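Side-chain contacts in nonaheme cytochrome c (Desulfovibrio desulfuricans, PDB 1DUW), which probably carries electrons in hydrogenase-linked metabolism, using nine covalently bound c-type hemes held along a single chain: residues A[34-37]-A[38-41]; A[56-59]-A[60-63]; A[171-174]-A[175-178]; A[222-225]-A[226-229]. All blocks are in the same frame, centred on the assembly; numbering follows the deposited sequence.

Contact 1 of 4, residues A[34-37]-A[38-41]; sequences VFNH and LAHE. With HEC (heme c), chain F.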
loop_
_atom_site.group_PDB
_atom_site.type_symbol
_atom_site.label_atom_id
_atom_site.label_comp_id
_atom_site.label_asym_id
_atom_site.label_seq_id
_atom_site.Cartn_x
_atom_site.Cartn_y
_atom_site.Cartn_z
ATOM N N VAL A 34 -7.239 2.951 13.538
ATOM C CA VAL A 34 -6.935 4.268 14.126
ATOM C C VAL A 34 -6.621 5.250 13.002
ATOM O O VAL A 34 -5.651 5.147 12.245
ATOM C CB VAL A 34 -5.805 4.204 15.162
ATOM C CG1 VAL A 34 -5.257 5.600 15.455
ATOM C CG2 VAL A 34 -6.310 3.563 16.446
ATOM N N PHE A 35 -7.493 6.254 12.851
ATOM C CA PHE A 35 -7.291 7.214 11.756
ATOM C C PHE A 35 -6.588 8.484 12.231
ATOM O O PHE A 35 -7.073 9.186 13.115
ATOM C CB PHE A 35 -8.648 7.500 11.096
ATOM C CG PHE A 35 -8.554 8.492 9.947
ATOM C CD1 PHE A 35 -8.122 8.102 8.696
ATOM C CD2 PHE A 35 -8.914 9.812 10.177
ATOM C CE1 PHE A 35 -8.028 9.014 7.657
ATOM C CE2 PHE A 35 -8.816 10.728 9.144
ATOM C CZ PHE A 35 -8.379 10.332 7.895
ATOM N N ASN A 36 -5.426 8.761 11.653
ATOM C CA ASN A 36 -4.690 9.956 12.088
ATOM C C ASN A 36 -5.249 11.136 11.308
ATOM O O ASN A 36 -4.817 11.489 10.220
ATOM C CB ASN A 36 -3.192 9.775 11.893
ATOM C CG ASN A 36 -2.374 10.880 12.532
ATOM O OD1 ASN A 36 -2.881 11.983 12.743
ATOM N ND2 ASN A 36 -1.120 10.570 12.822
ATOM N N HIS A 37 -6.279 11.736 11.885
ATOM C CA HIS A 37 -6.928 12.858 11.214
ATOM C C HIS A 37 -5.998 14.036 10.956
ATOM O O HIS A 37 -5.995 14.600 9.863
ATOM C CB HIS A 37 -8.135 13.275 12.080
ATOM C CG HIS A 37 -9.103 14.008 11.205
ATOM N ND1 HIS A 37 -8.794 15.257 10.689
ATOM C CD2 HIS A 37 -10.323 13.680 10.740
ATOM C CE1 HIS A 37 -9.793 15.685 9.946
ATOM N NE2 HIS A 37 -10.706 14.743 9.977
ATOM N N LEU A 38 -5.199 14.429 11.941
ATOM C CA LEU A 38 -4.275 15.550 11.781
ATOM C C LEU A 38 -3.350 15.350 10.592
ATOM O O LEU A 38 -3.268 16.174 9.682
ATOM C CB LEU A 38 -3.461 15.727 13.063
ATOM C CG LEU A 38 -2.392 16.827 13.015
ATOM C CD1 LEU A 38 -3.025 18.175 12.714
ATOM C CD2 LEU A 38 -1.624 16.823 14.327
ATOM N N ALA A 39 -2.626 14.238 10.558
ATOM C CA ALA A 39 -1.703 13.968 9.453
ATOM C C ALA A 39 -2.410 13.935 8.114
ATOM O O ALA A 39 -1.891 14.404 7.096
ATOM C CB ALA A 39 -0.965 12.653 9.709
ATOM N N HIS A 40 -3.622 13.357 8.066
ATOM C CA HIS A 40 -4.320 13.318 6.794
ATOM C C HIS A 40 -4.711 14.716 6.296
ATOM O O HIS A 40 -4.438 15.052 5.152
ATOM C CB HIS A 40 -5.627 12.499 6.866
ATOM C CG HIS A 40 -5.333 11.027 6.705
ATOM N ND1 HIS A 40 -4.881 10.260 7.752
ATOM C CD2 HIS A 40 -5.397 10.199 5.636
ATOM C CE1 HIS A 40 -4.678 9.009 7.364
ATOM N NE2 HIS A 40 -4.993 8.977 6.092
ATOM N N GLU A 41 -5.364 15.462 7.180
ATOM C CA GLU A 41 -5.872 16.797 6.827
ATOM C C GLU A 41 -4.732 17.732 6.454
ATOM O O GLU A 41 -4.884 18.658 5.660
ATOM C CB GLU A 41 -6.769 17.321 7.937
ATOM C CG GLU A 41 -6.147 18.050 9.111
ATOM C CD GLU A 41 -7.232 18.480 10.086
ATOM O OE1 GLU A 41 -7.613 19.672 10.097
ATOM O OE2 GLU A 41 -7.713 17.603 10.834
HETATM FE FE HEC F . -4.715 7.330 4.704
HETATM C CHA HEC F . -1.317 7.341 5.317
HETATM C CHB HEC F . -5.183 4.997 7.182
HETATM C CHC HEC F . -8.114 7.247 3.969
HETATM C CHD HEC F . -4.236 9.554 2.121
HETATM N NA HEC F . -3.491 6.347 5.981
HETATM C C1A HEC F . -2.139 6.520 6.068
HETATM C C2A HEC F . -1.673 5.673 7.130
HETATM C C3A HEC F . -2.751 5.012 7.658
HETATM C C4A HEC F . -3.912 5.449 6.923
HETATM C CMA HEC F . -2.680 3.665 8.370
HETATM C CAA HEC F . -0.195 5.506 7.467
HETATM C CBA HEC F . 0.259 6.323 8.663
HETATM C CGA HEC F . -0.702 6.412 9.820
HETATM O O1A HEC F . -1.523 7.350 9.875
HETATM O O2A HEC F . -0.799 5.424 10.582
HETATM N NB HEC F . -6.311 6.323 5.414
HETATM C C1B HEC F . -6.262 5.432 6.453
HETATM C C2B HEC F . -7.612 4.974 6.698
HETATM C C3B HEC F . -8.433 5.606 5.799
HETATM C C4B HEC F . -7.605 6.462 4.986
HETATM C CMB HEC F . -7.973 4.019 7.813
HETATM C CAB HEC F . -9.948 5.596 5.721
HETATM C CBB HEC F . -10.639 5.808 7.059
HETATM N NC HEC F . -5.908 8.210 3.324
HETATM C C1C HEC F . -7.268 8.044 3.231
HETATM C C2C HEC F . -7.745 8.883 2.154
HETATM C C3C HEC F . -6.665 9.537 1.625
HETATM C C4C HEC F . -5.478 8.973 2.267
HETATM C CMC HEC F . -9.134 8.720 1.588
HETATM C CAC HEC F . -6.587 10.348 0.364
HETATM C CBC HEC F . -7.742 11.249 -0.004
HETATM N ND HEC F . -3.089 8.233 3.891
HETATM C C1D HEC F . -3.195 9.244 2.957
HETATM C C2D HEC F . -1.893 9.880 2.858
HETATM C C3D HEC F . -1.131 9.393 3.886
HETATM C C4D HEC F . -1.894 8.372 4.586
HETATM C CMD HEC F . -1.539 10.903 1.802
HETATM C CAD HEC F . 0.191 9.996 4.374
HETATM C CBD HEC F . -0.011 11.119 5.394
HETATM C CGD HEC F . 1.306 11.791 5.740
HETATM O O1D HEC F . 2.198 11.768 4.863
HETATM O O2D HEC F . 1.591 11.899 6.954
#
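The rings of F35 and H40 stack face to face, their centroids 4.1 Å apart and their planes 29° from parallel, with F35 CE1 lying over the middle of the imidazole. At the edges of the H40 ring are N36 O, in the plane beside ND1, and the heme, whose iron binds H40 NE2 at 2.2 Å. The F35 ring sets its own edge against the same heme, CE1 lying 3.7 Å from C4B. This is the start of helix 37-43, entered from strand 33-35 and capped by N36, and it supplies axial ligands to two different hemes: H40 pairs with H101 on one iron, H37 with H51 on another. Two donors from H40 grip N36 O. ND1 reaches it at 2.8 Å from above the carbonyl plane, which, with the F35 stack, probably helps fix the rotation of the imidazole about its bond to iron, and H40 N reaches it at 3.1 Å. The N36 side chain turns back over the first turn, CG anti to the backbone N (chi1 -171°), and OD1 accepts the cap bond from A39 N at 3.2 Å. One turn along, E41 OE1 is held by S8 N. The other carboxylate oxygen, OE2, meets the edge of the H37 ring, 2.6 Å from ND1 in a bond that is weak because it is bent to 127° at the hydrogen.

Contact 2 of 4, residues A[56-59]-A[60-63]; sequences PVAC and STCH. With HEC (heme c), chain B.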
loop_
_atom_site.group_PDB
_atom_site.type_symbol
_atom_site.label_atom_id
_atom_site.label_comp_id
_atom_site.label_asym_id
_atom_site.label_seq_id
_atom_site.Cartn_x
_atom_site.Cartn_y
_atom_site.Cartn_z
ATOM N N PRO A 56 -19.025 17.176 7.825
ATOM C CA PRO A 56 -18.132 16.173 8.407
ATOM C C PRO A 56 -18.739 15.430 9.597
ATOM O O PRO A 56 -18.857 15.923 10.716
ATOM C CB PRO A 56 -16.929 16.992 8.901
ATOM C CG PRO A 56 -17.060 18.291 8.172
ATOM C CD PRO A 56 -18.550 18.545 8.109
ATOM N N VAL A 57 -19.124 14.193 9.321
ATOM C CA VAL A 57 -19.680 13.302 10.316
ATOM C C VAL A 57 -19.067 11.912 10.085
ATOM O O VAL A 57 -18.577 11.670 8.978
ATOM C CB VAL A 57 -21.210 13.181 10.269
ATOM C CG1 VAL A 57 -21.842 14.545 10.513
ATOM C CG2 VAL A 57 -21.651 12.574 8.948
ATOM N N ALA A 58 -19.124 11.082 11.109
ATOM C CA ALA A 58 -18.582 9.726 11.014
ATOM C C ALA A 58 -19.161 9.024 9.809
ATOM O O ALA A 58 -20.359 9.062 9.525
ATOM C CB ALA A 58 -18.870 8.976 12.306
ATOM N N CYS A 59 -18.324 8.345 9.023
ATOM C CA CYS A 59 -18.886 7.655 7.868
ATOM C C CYS A 59 -19.911 6.600 8.282
ATOM O O CYS A 59 -20.860 6.300 7.560
ATOM C CB CYS A 59 -17.778 6.950 7.083
ATOM S SG CYS A 59 -16.212 7.856 6.982
ATOM N N SER A 60 -19.714 5.998 9.454
ATOM C CA SER A 60 -20.610 4.921 9.885
ATOM C C SER A 60 -22.027 5.382 10.182
ATOM O O SER A 60 -22.902 4.522 10.383
ATOM C CB SER A 60 -20.034 4.225 11.118
ATOM O OG SER A 60 -19.777 5.175 12.130
ATOM N N THR A 61 -22.238 6.707 10.199
ATOM C CA THR A 61 -23.598 7.188 10.458
ATOM C C THR A 61 -24.486 6.779 9.288
ATOM O O THR A 61 -25.692 6.640 9.431
ATOM C CB THR A 61 -23.676 8.709 10.669
ATOM O OG1 THR A 61 -23.026 9.392 9.586
ATOM C CG2 THR A 61 -22.965 9.046 11.968
ATOM N N CYS A 62 -23.854 6.581 8.135
ATOM C CA CYS A 62 -24.547 6.171 6.935
ATOM C C CYS A 62 -24.075 4.788 6.469
ATOM O O CYS A 62 -24.885 4.018 5.961
ATOM C CB CYS A 62 -24.332 7.178 5.800
ATOM S SG CYS A 62 -24.845 8.852 6.219
ATOM N N HIS A 63 -22.783 4.512 6.646
ATOM C CA HIS A 63 -22.199 3.244 6.237
ATOM C C HIS A 63 -22.030 2.272 7.393
ATOM O O HIS A 63 -20.991 2.204 8.055
ATOM C CB HIS A 63 -20.827 3.483 5.584
ATOM C CG HIS A 63 -20.946 4.284 4.326
ATOM N ND1 HIS A 63 -21.621 3.836 3.213
ATOM C CD2 HIS A 63 -20.475 5.522 4.020
ATOM C CE1 HIS A 63 -21.572 4.737 2.255
ATOM N NE2 HIS A 63 -20.883 5.745 2.740
HETATM FE FE HEC B . -20.297 7.610 1.712
HETATM C CHA HEC B . -21.157 6.073 -1.266
HETATM C CHB HEC B . -17.063 6.575 1.348
HETATM C CHC HEC B . -19.505 9.074 4.726
HETATM C CHD HEC B . -23.606 8.576 2.134
HETATM N NA HEC B . -19.319 6.531 0.321
HETATM C C1A HEC B . -19.853 6.013 -0.827
HETATM C C2A HEC B . -18.785 5.356 -1.538
HETATM C C3A HEC B . -17.638 5.498 -0.794
HETATM C C4A HEC B . -17.979 6.243 0.386
HETATM C CMA HEC B . -16.278 4.884 -1.010
HETATM C CAA HEC B . -18.889 4.942 -3.009
HETATM C CBA HEC B . -19.138 3.455 -3.165
HETATM C CGA HEC B . -19.098 2.993 -4.601
HETATM O O1A HEC B . -19.331 3.786 -5.538
HETATM O O2A HEC B . -19.105 1.748 -4.759
HETATM N NB HEC B . -18.623 7.782 2.821
HETATM C C1B HEC B . -17.398 7.292 2.466
HETATM C C2B HEC B . -16.450 7.645 3.495
HETATM C C3B HEC B . -17.126 8.350 4.457
HETATM C C4B HEC B . -18.508 8.437 4.018
HETATM C CMB HEC B . -15.036 7.120 3.549
HETATM C CAB HEC B . -16.572 9.057 5.672
HETATM C CBB HEC B . -15.321 9.898 5.443
HETATM N NC HEC B . -21.344 8.604 3.131
HETATM C C1C HEC B . -20.797 9.126 4.272
HETATM C C2C HEC B . -21.869 9.784 4.996
HETATM C C3C HEC B . -23.021 9.637 4.276
HETATM C C4C HEC B . -22.692 8.810 3.134
HETATM C CMC HEC B . -21.660 10.568 6.256
HETATM C CAC HEC B . -24.446 9.821 4.746
HETATM C CBC HEC B . -24.856 11.268 4.969
HETATM N ND HEC B . -22.015 7.367 0.659
HETATM C C1D HEC B . -23.229 7.883 1.011
HETATM C C2D HEC B . -24.132 7.687 -0.099
HETATM C C3D HEC B . -23.444 6.993 -1.053
HETATM C C4D HEC B . -22.063 6.900 -0.630
HETATM C CMD HEC B . -25.591 8.073 -0.045
HETATM C CAD HEC B . -23.838 6.799 -2.514
HETATM C CBD HEC B . -23.763 8.097 -3.316
HETATM C CGD HEC B . -23.659 7.828 -4.808
HETATM O O1D HEC B . -23.857 6.646 -5.172
HETATM O O2D HEC B . -22.896 8.582 -5.462
#
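A58 O is gripped twice by T61, by OG1 at 2.7 Å and by the backbone N at 3.1 Å. The hydroxyl comes in nearly in line with the C=O bond, while the N-H stands above the carbonyl plane; OG1 can reach back because it sits between the backbone N and the carbonyl carbon (chi1 52°). These bonds tighten the turn that opens the CXXCH heme-binding motif, here C59 to H63. The next carbonyl, C59 O, also takes two donors: H63 N at 2.8 Å, lying in the carbonyl plane, and C62 N, standing above it. The loop is thereby folded so that both cysteine sulfurs and the histidine face one porphyrin. C59 SG is joined to the heme at CAB and C62 SG at CAC, each through a 1.8 Å thioether bond. H63 NE2 binds the iron at 2.2 Å, with H52 as the second axial ligand, and the other ring nitrogen, ND1, is hydrogen-bonded to V74 O, which helps set the turn of the imidazole. Beside the C62 linkage V57 and T61 cross at about a right angle, and the V57 methyl CG2 packs 3.4 Å from the heme methyl CMC.

Contact 3 of 4, residues A[171-174]-A[175-178]; sequences PLTA and MQGP. With HEC (heme c), chain I.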
loop_
_atom_site.group_PDB
_atom_site.type_symbol
_atom_site.label_atom_id
_atom_site.label_comp_id
_atom_site.label_asym_id
_atom_site.label_seq_id
_atom_site.Cartn_x
_atom_site.Cartn_y
_atom_site.Cartn_z
ATOM N N PRO A 171 13.882 -1.458 7.354
ATOM C CA PRO A 171 14.071 -2.237 6.126
ATOM C C PRO A 171 15.529 -2.619 5.892
ATOM O O PRO A 171 16.462 -2.139 6.524
ATOM C CB PRO A 171 13.614 -1.265 5.030
ATOM C CG PRO A 171 13.907 0.084 5.600
ATOM C CD PRO A 171 13.647 -0.029 7.082
ATOM N N LEU A 172 15.712 -3.520 4.933
ATOM C CA LEU A 172 17.049 -3.947 4.562
ATOM C C LEU A 172 17.707 -2.742 3.878
ATOM O O LEU A 172 17.032 -2.100 3.069
ATOM C CB LEU A 172 17.057 -5.100 3.579
ATOM C CG LEU A 172 16.766 -6.536 3.964
ATOM C CD1 LEU A 172 17.529 -7.489 3.053
ATOM C CD2 LEU A 172 17.123 -6.829 5.418
ATOM N N THR A 173 18.964 -2.459 4.179
ATOM C CA THR A 173 19.637 -1.369 3.491
ATOM C C THR A 173 20.037 -1.856 2.097
ATOM O O THR A 173 20.119 -3.072 1.867
ATOM C CB THR A 173 20.926 -0.930 4.198
ATOM O OG1 THR A 173 21.946 -1.906 3.922
ATOM C CG2 THR A 173 20.743 -0.895 5.705
ATOM N N ALA A 174 20.329 -0.926 1.184
ATOM C CA ALA A 174 20.769 -1.345 -0.156
ATOM C C ALA A 174 22.126 -2.052 -0.040
ATOM O O ALA A 174 22.514 -2.845 -0.907
ATOM C CB ALA A 174 20.782 -0.176 -1.119
ATOM N N MET A 175 22.842 -1.790 1.062
ATOM C CA MET A 175 24.115 -2.444 1.352
ATOM C C MET A 175 23.828 -3.887 1.772
ATOM O O MET A 175 24.677 -4.774 1.848
ATOM C CB MET A 175 24.901 -1.736 2.443
ATOM C CG MET A 175 25.475 -0.382 2.069
ATOM S SD MET A 175 26.803 -0.423 0.854
ATOM C CE MET A 175 27.730 -1.858 1.391
ATOM N N GLN A 176 22.547 -4.156 2.048
ATOM C CA GLN A 176 22.216 -5.530 2.425
ATOM C C GLN A 176 21.877 -6.369 1.205
ATOM O O GLN A 176 21.636 -7.571 1.305
ATOM C CB GLN A 176 21.096 -5.523 3.475
ATOM C CG GLN A 176 21.722 -5.728 4.849
ATOM C CD GLN A 176 20.817 -5.341 5.995
ATOM O OE1 GLN A 176 20.740 -6.094 6.968
ATOM N NE2 GLN A 176 20.176 -4.188 5.855
ATOM N N GLY A 177 21.882 -5.751 0.022
ATOM C CA GLY A 177 21.634 -6.536 -1.187
ATOM C C GLY A 177 22.943 -6.537 -1.970
ATOM O O GLY A 177 23.877 -5.840 -1.570
ATOM N N PRO A 178 23.073 -7.261 -3.063
ATOM C CA PRO A 178 24.330 -7.211 -3.822
ATOM C C PRO A 178 24.624 -5.820 -4.403
ATOM O O PRO A 178 23.760 -4.984 -4.671
ATOM C CB PRO A 178 24.083 -8.200 -4.952
ATOM C CG PRO A 178 22.617 -8.425 -5.014
ATOM C CD PRO A 178 22.070 -8.166 -3.643
HETATM FE FE HEC I . 17.745 -8.397 -6.085
HETATM C CHA HEC I . 19.459 -10.731 -8.004
HETATM C CHB HEC I . 19.131 -9.736 -3.209
HETATM C CHC HEC I . 16.037 -6.083 -4.181
HETATM C CHD HEC I . 16.381 -7.108 -8.958
HETATM N NA HEC I . 19.020 -9.907 -5.681
HETATM C C1A HEC I . 19.592 -10.718 -6.633
HETATM C C2A HEC I . 20.434 -11.656 -5.929
HETATM C C3A HEC I . 20.352 -11.391 -4.592
HETATM C C4A HEC I . 19.450 -10.272 -4.427
HETATM C CMA HEC I . 21.006 -12.109 -3.438
HETATM C CAA HEC I . 21.388 -12.550 -6.717
HETATM C CBA HEC I . 22.802 -11.970 -6.753
HETATM C CGA HEC I . 23.717 -12.887 -7.556
HETATM O O1A HEC I . 24.813 -12.385 -7.888
HETATM O O2A HEC I . 23.173 -13.851 -8.145
HETATM N NB HEC I . 17.605 -7.987 -4.104
HETATM C C1B HEC I . 18.265 -8.670 -3.108
HETATM C C2B HEC I . 17.904 -8.067 -1.837
HETATM C C3B HEC I . 17.031 -7.036 -2.088
HETATM C C4B HEC I . 16.848 -6.986 -3.530
HETATM C CMB HEC I . 18.370 -8.607 -0.499
HETATM C CAB HEC I . 16.424 -6.042 -1.120
HETATM C CBB HEC I . 17.411 -5.366 -0.181
HETATM N NC HEC I . 16.464 -6.895 -6.489
HETATM C C1C HEC I . 15.888 -6.082 -5.553
HETATM C C2C HEC I . 15.054 -5.148 -6.284
HETATM C C3C HEC I . 15.150 -5.430 -7.611
HETATM C C4C HEC I . 15.987 -6.605 -7.743
HETATM C CMC HEC I . 14.327 -4.009 -5.614
HETATM C CAC HEC I . 14.467 -4.773 -8.783
HETATM C CBC HEC I . 14.615 -3.243 -8.810
HETATM N ND HEC I . 17.879 -8.822 -8.063
HETATM C C1D HEC I . 17.023 -8.338 -9.022
HETATM C C2D HEC I . 17.438 -8.897 -10.296
HETATM C C3D HEC I . 18.508 -9.714 -10.058
HETATM C C4D HEC I . 18.728 -9.738 -8.636
HETATM C CMD HEC I . 16.855 -8.518 -11.630
HETATM C CAD HEC I . 18.940 -10.852 -10.991
HETATM C CBD HEC I . 18.182 -12.154 -10.736
HETATM C CGD HEC I . 18.359 -13.172 -11.841
HETATM O O1D HEC I . 17.846 -14.316 -11.708
HETATM O O2D HEC I . 18.886 -12.806 -12.921
HETATM O O HOH W 1 21.525 -4.048 -3.268
#
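Two backbone bonds, each spanning three residues, close the turn. Q176 N donates to T173 O at 2.7 Å, and G177 N to A174 O at 3.1 Å; in both, the N-H stands well above the carbonyl plane. A174 O is shared further: a water donates to it and to P178 O, at 2.8 Å each, bridging the turn to the residue after it. From helix 197-208, R198 reaches the same carbonyl through NE and G177 O through NH2, so its guanidinium group ties the turn to that helix. Together these bonds make a short 3-10 turn spanning 174-176, in the loop between helix 152-165 and strand 181-183, which lies against a heme. Side chains pack around it. T173 OG1 faces the backbone nitrogens M175 N and Q176 N, 3.0 Å from each. The Q176 chain runs across both L172 and T173 at about a right angle. The closest contacts with the heme are made by L172 and P178. L172 meets the porphyrin rim, its CD1 packing 3.8 Å from the methyl CMB and also near the vinyl-derived CBB. The ring of P178, which touches the axial ligand H197, lies instead over the face at pyrrole A and the neighbouring bridge, its CD 3.4 Å from the bridging carbon CHB.

Contact 4 of 4, residues A[222-225]-A[226-229]; sequences ETLC and ATCH. With HEC (heme c), chain I.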
loop_
_atom_site.group_PDB
_atom_site.type_symbol
_atom_site.label_atom_id
_atom_site.label_comp_id
_atom_site.label_asym_id
_atom_site.label_seq_id
_atom_site.Cartn_x
_atom_site.Cartn_y
_atom_site.Cartn_z
ATOM N N GLU A 222 12.290 -6.858 4.539
ATOM C CA GLU A 222 12.641 -7.100 3.150
ATOM C C GLU A 222 11.577 -6.717 2.137
ATOM O O GLU A 222 11.734 -7.102 0.967
ATOM C CB GLU A 222 12.876 -8.617 2.955
ATOM C CG GLU A 222 13.772 -9.238 4.001
ATOM C CD GLU A 222 13.060 -9.744 5.237
ATOM O OE1 GLU A 222 11.882 -9.382 5.445
ATOM O OE2 GLU A 222 13.689 -10.510 6.006
ATOM N N THR A 223 10.522 -6.037 2.570
ATOM C CA THR A 223 9.437 -5.759 1.636
ATOM C C THR A 223 9.827 -5.181 0.297
ATOM O O THR A 223 9.328 -5.601 -0.750
ATOM C CB THR A 223 8.427 -4.778 2.286
ATOM O OG1 THR A 223 7.913 -5.395 3.459
ATOM C CG2 THR A 223 7.292 -4.523 1.308
ATOM N N LEU A 224 10.731 -4.198 0.340
ATOM C CA LEU A 224 11.119 -3.559 -0.924
ATOM C C LEU A 224 11.858 -4.535 -1.809
ATOM O O LEU A 224 11.778 -4.436 -3.040
ATOM C CB LEU A 224 11.875 -2.280 -0.562
ATOM C CG LEU A 224 11.029 -1.262 0.226
ATOM C CD1 LEU A 224 11.786 0.040 0.418
ATOM C CD2 LEU A 224 9.690 -1.057 -0.480
ATOM N N CYS A 225 12.550 -5.522 -1.233
ATOM C CA CYS A 225 13.209 -6.500 -2.096
ATOM C C CYS A 225 12.179 -7.275 -2.917
ATOM O O CYS A 225 12.450 -7.669 -4.053
ATOM C CB CYS A 225 14.013 -7.517 -1.284
ATOM S SG CYS A 225 15.147 -6.815 -0.073
ATOM N N ALA A 226 11.007 -7.519 -2.349
ATOM C CA ALA A 226 9.904 -8.251 -2.961
ATOM C C ALA A 226 9.304 -7.514 -4.145
ATOM O O ALA A 226 8.510 -8.052 -4.921
ATOM C CB ALA A 226 8.794 -8.508 -1.945
ATOM N N THR A 227 9.704 -6.240 -4.272
ATOM C CA THR A 227 9.241 -5.461 -5.412
ATOM C C THR A 227 9.520 -6.174 -6.728
ATOM O O THR A 227 8.751 -6.252 -7.684
ATOM C CB THR A 227 10.017 -4.116 -5.459
ATOM O OG1 THR A 227 9.734 -3.334 -4.296
ATOM C CG2 THR A 227 9.621 -3.315 -6.700
ATOM N N CYS A 228 10.736 -6.717 -6.782
ATOM C CA CYS A 228 11.255 -7.433 -7.942
ATOM C C CYS A 228 11.281 -8.940 -7.694
ATOM O O CYS A 228 10.886 -9.743 -8.537
ATOM C CB CYS A 228 12.665 -6.922 -8.269
ATOM S SG CYS A 228 12.699 -5.152 -8.655
ATOM N N HIS A 229 11.757 -9.313 -6.517
ATOM C CA HIS A 229 11.803 -10.735 -6.123
ATOM C C HIS A 229 10.463 -11.132 -5.536
ATOM O O HIS A 229 10.315 -11.314 -4.326
ATOM C CB HIS A 229 12.868 -10.935 -5.062
ATOM C CG HIS A 229 14.226 -10.608 -5.593
ATOM N ND1 HIS A 229 14.742 -11.277 -6.686
ATOM C CD2 HIS A 229 15.143 -9.705 -5.213
ATOM C CE1 HIS A 229 15.943 -10.817 -6.969
ATOM N NE2 HIS A 229 16.177 -9.879 -6.078
HETATM FE FE HEC I . 17.745 -8.397 -6.085
HETATM C CHA HEC I . 19.459 -10.731 -8.004
HETATM C CHB HEC I . 19.131 -9.736 -3.209
HETATM C CHC HEC I . 16.037 -6.083 -4.181
HETATM C CHD HEC I . 16.381 -7.108 -8.958
HETATM N NA HEC I . 19.020 -9.907 -5.681
HETATM C C1A HEC I . 19.592 -10.718 -6.633
HETATM C C2A HEC I . 20.434 -11.656 -5.929
HETATM C C3A HEC I . 20.352 -11.391 -4.592
HETATM C C4A HEC I . 19.450 -10.272 -4.427
HETATM C CMA HEC I . 21.006 -12.109 -3.438
HETATM C CAA HEC I . 21.388 -12.550 -6.717
HETATM C CBA HEC I . 22.802 -11.970 -6.753
HETATM C CGA HEC I . 23.717 -12.887 -7.556
HETATM O O1A HEC I . 24.813 -12.385 -7.888
HETATM O O2A HEC I . 23.173 -13.851 -8.145
HETATM N NB HEC I . 17.605 -7.987 -4.104
HETATM C C1B HEC I . 18.265 -8.670 -3.108
HETATM C C2B HEC I . 17.904 -8.067 -1.837
HETATM C C3B HEC I . 17.031 -7.036 -2.088
HETATM C C4B HEC I . 16.848 -6.986 -3.530
HETATM C CMB HEC I . 18.370 -8.607 -0.499
HETATM C CAB HEC I . 16.424 -6.042 -1.120
HETATM C CBB HEC I . 17.411 -5.366 -0.181
HETATM N NC HEC I . 16.464 -6.895 -6.489
HETATM C C1C HEC I . 15.888 -6.082 -5.553
HETATM C C2C HEC I . 15.054 -5.148 -6.284
HETATM C C3C HEC I . 15.150 -5.430 -7.611
HETATM C C4C HEC I . 15.987 -6.605 -7.743
HETATM C CMC HEC I . 14.327 -4.009 -5.614
HETATM C CAC HEC I . 14.467 -4.773 -8.783
HETATM C CBC HEC I . 14.615 -3.243 -8.810
HETATM N ND HEC I . 17.879 -8.822 -8.063
HETATM C C1D HEC I . 17.023 -8.338 -9.022
HETATM C C2D HEC I . 17.438 -8.897 -10.296
HETATM C C3D HEC I . 18.508 -9.714 -10.058
HETATM C C4D HEC I . 18.728 -9.738 -8.636
HETATM C CMD HEC I . 16.855 -8.518 -11.630
HETATM C CAD HEC I . 18.940 -10.852 -10.991
HETATM C CBD HEC I . 18.182 -12.154 -10.736
HETATM C CGD HEC I . 18.359 -13.172 -11.841
HETATM O O1D HEC I . 17.846 -14.316 -11.708
HETATM O O2D HEC I . 18.886 -12.806 -12.921
#
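C225, C228 and H229 share one first torsion, the side chain leaving beside the backbone N and anti to the carbonyl carbon (chi1 -51°, -60° and -63°), which, with the fold of the loop, brings both sulfurs and the imidazole to the same heme. The segment is a CXXCH motif, C225 to H229. Thioether bonds of 1.8 Å join C225 SG to the heme at CAB and C228 SG at CAC, and H229 NE2 binds the iron at 2.2 Å, opposite H197. The backbone holds these three in place: H229 N donates to C225 O at 3.0 Å, in the carbonyl plane, and C228 N adds a weak bond to the same oxygen. L224 O is gripped twice by T227, through OG1 at 2.6 Å and through the backbone N at 3.0 Å, the first a little off the carbonyl plane and the second well above it. T227 OG1 is anti to the carbonyl carbon, whereas T61 OG1 in the C59-H63 loop lies between that carbon and the backbone N. A226 N is shared weakly between E222 O and T223 O. T227 packs on C114, a covalent anchor of a second heme, and itself touches a neighbouring heme; L224 packs on M201 and M205 of helix 197-208. Two covalent tethers and two histidines on the iron imply a firmly held, probably low-spin heme, suited to passing electrons without exchanging ligands.

The contacts follow one another along the chain in two pairs. Contacts 1 and 2, with centres 16 Å apart, fall within the same class III cytochrome c region; one joins strand 33-35 to the start of helix 37-43, the other is a loop before helix 76-81, and their nearest atoms are about 7 Å apart. Contacts 3 and 4 are 11 Å apart between centres and touch, L172 CD1 lying 4.0 Å from C225 SG, and both border one heme and pack on helix 197-208. Contact 4 belongs to a second such region, its centre 28 Å from that of contact 1, across the chain's centre. The protein thus places hemes in two cytochrome c3-like regions, consistent with electron transfer along its length.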